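Local coordinates for glycerol uptake operon antiterminator-related protein (Thermotoga maritima, PDB 1VKF) that is probably a TIM-barrel regulator related to the glycerol-3-phosphate responsive antiterminators that control transcription of glycerol uptake operons, at residues L43-K46 with F47-I51. Sequence-based numbering, arbitrary orientation.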
loop_
_atom_site.group_PDB
_atom_site.type_symbol
_atom_site.label_atom_id
_atom_site.label_comp_id
_atom_site.label_asym_id
_atom_site.label_seq_id
_atom_site.Cartn_x
_atom_site.Cartn_y
_atom_site.Cartn_z
ATOM N N LEU A 43 -1.734 20.405 0.093
ATOM C CA LEU A 43 -1.489 21.529 -0.806
ATOM C C LEU A 43 -0.799 20.981 -2.038
ATOM O O LEU A 43 -0.906 21.603 -3.088
ATOM C CB LEU A 43 -0.579 22.555 -0.119
ATOM C CG LEU A 43 -1.187 23.183 1.178
ATOM C CD1 LEU A 43 -0.189 24.113 1.913
ATOM C CD2 LEU A 43 -2.356 23.953 0.750
ATOM N N ASN A 44 -0.022 19.930 -1.871
ATOM C CA ASN A 44 0.860 19.508 -2.974
ATOM C C ASN A 44 0.583 18.151 -3.563
ATOM O O ASN A 44 1.310 17.757 -4.518
ATOM C CB ASN A 44 2.311 19.581 -2.540
ATOM C CG ASN A 44 2.816 21.024 -2.300
ATOM O OD1 ASN A 44 3.218 21.706 -3.217
ATOM N ND2 ASN A 44 2.756 21.462 -1.079
ATOM N N LEU A 45 -0.444 17.434 -3.062
ATOM C CA LEU A 45 -0.672 16.064 -3.435
ATOM C C LEU A 45 -0.933 15.982 -4.946
ATOM O O LEU A 45 -0.415 15.102 -5.642
ATOM C CB LEU A 45 -1.867 15.515 -2.691
ATOM C CG LEU A 45 -2.278 14.092 -3.064
ATOM C CD1 LEU A 45 -1.236 13.065 -2.803
ATOM C CD2 LEU A 45 -3.610 13.750 -2.393
ATOM N N LYS A 46 -1.705 16.929 -5.463
ATOM C CA LYS A 46 -2.043 16.888 -6.878
ATOM C C LYS A 46 -0.785 17.021 -7.759
ATOM O O LYS A 46 -0.676 16.372 -8.795
ATOM C CB LYS A 46 -3.047 17.992 -7.212
ATOM C CG LYS A 46 -3.596 17.855 -8.659
ATOM C CD LYS A 46 -4.517 19.027 -9.048
ATOM C CE LYS A 46 -5.339 18.669 -10.283
ATOM N NZ LYS A 46 -6.382 17.644 -9.971
ATOM N N PHE A 47 0.174 17.827 -7.360
ATOM C CA PHE A 47 1.391 17.997 -8.130
ATOM C C PHE A 47 2.269 16.754 -8.048
ATOM O O PHE A 47 2.882 16.336 -9.019
ATOM C CB PHE A 47 2.190 19.163 -7.595
ATOM C CG PHE A 47 1.426 20.464 -7.546
ATOM C CD1 PHE A 47 0.720 20.925 -8.650
ATOM C CD2 PHE A 47 1.453 21.252 -6.395
ATOM C CE1 PHE A 47 0.025 22.136 -8.596
ATOM C CE2 PHE A 47 0.753 22.470 -6.339
ATOM C CZ PHE A 47 0.036 22.896 -7.435
ATOM N N HIS A 48 2.331 16.182 -6.855
ATOM C CA HIS A 48 3.058 14.930 -6.659
ATOM C C HIS A 48 2.477 13.844 -7.543
ATOM O O HIS A 48 3.231 13.108 -8.231
ATOM C CB HIS A 48 3.051 14.512 -5.192
ATOM C CG HIS A 48 3.803 15.447 -4.296
ATOM N ND1 HIS A 48 3.629 15.439 -2.923
ATOM C CD2 HIS A 48 4.743 16.392 -4.553
ATOM C CE1 HIS A 48 4.430 16.339 -2.377
ATOM N NE2 HIS A 48 5.122 16.927 -3.342
ATOM N N LEU A 49 1.158 13.713 -7.548
ATOM C CA LEU A 49 0.510 12.714 -8.376
ATOM C C LEU A 49 0.695 12.933 -9.884
ATOM O O LEU A 49 0.900 11.970 -10.627
ATOM C CB LEU A 49 -0.971 12.597 -8.077
ATOM C CG LEU A 49 -1.230 12.023 -6.659
ATOM C CD1 LEU A 49 -2.652 12.190 -6.237
ATOM C CD2 LEU A 49 -0.894 10.533 -6.672
ATOM N N LYS A 50 0.616 14.174 -10.333
ATOM C CA LYS A 50 0.901 14.497 -11.731
ATOM C C LYS A 50 2.295 13.990 -12.140
ATOM O O LYS A 50 2.434 13.426 -13.224
ATOM C CB LYS A 50 0.826 16.000 -11.965
ATOM C CG LYS A 50 1.303 16.413 -13.363
ATOM C CD LYS A 50 0.710 17.703 -13.838
ATOM C CE LYS A 50 1.075 17.989 -15.325
ATOM N NZ LYS A 50 0.966 16.775 -16.179
ATOM N N ILE A 51 3.310 14.213 -11.309
ATOM C CA ILE A 51 4.681 13.773 -11.623
ATOM C C ILE A 51 4.662 12.238 -11.853
ATOM O O ILE A 51 5.248 11.718 -12.816
ATOM C CB ILE A 51 5.704 14.179 -10.539
ATOM C CG1 ILE A 51 5.945 15.679 -10.530
ATOM C CG2 ILE A 51 7.010 13.373 -10.704
ATOM C CD1 ILE A 51 6.599 16.165 -9.182
HETATM O O HOH W 1 -1.186 20.147 -5.488
#
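Asn44 O accepts a hydrogen bond from the backbone N of His48, 3.0 Å away along a nearly straight path, and opens the ladder of i to i+4 bonds that starts this helix. Leu49 N reaches Leu45 O at 2.8 Å, and Lys50 N reaches Lys46 O from a position tilted out of the carbonyl plane, while Phe47 N makes a weak, bent bond to Asn44 O. One residue earlier a water takes the place of a direct bond: it donates to Leu43 O at 2.8 Å and accepts from Phe47 N at 3.3 Å, bridging two backbone groups at the helix start. Helix 45-54 is the crossover of a beta-alpha-beta unit, carrying the chain from strand 34-41 to the parallel strand 58-62 on the outside of the TIM barrel. Leucines suit its inward side: a chi1 of 176° swings the Leu45 branch away from its own N, its CG meets Leu49 CD1 at 3.7 Å, and both side chains pack on Val61 and Ala82. Asn44 CB lies over the His48 ring in a CH-pi contact, 4.1 Å from the centroid, and Asn44 O also sits above this face, toward the rim. His48 ND1 bonds Ser40 OG and Asn44 ND2 bonds Asp41 OD1, tying the helix start to the end of the preceding strand. With the imidazole of His48 cut back to an alanine, Ser40 OG would probably lose this partner and Asn44 CB the ring face it rests on. Asn44 OD1 approaches the edge of the Phe47 ring, 3.7 Å from CD2, with amide and ring planes 58° apart. Lysine suits the exposed side, where Lys50 NZ forms a salt bridge with Asp54 one turn on.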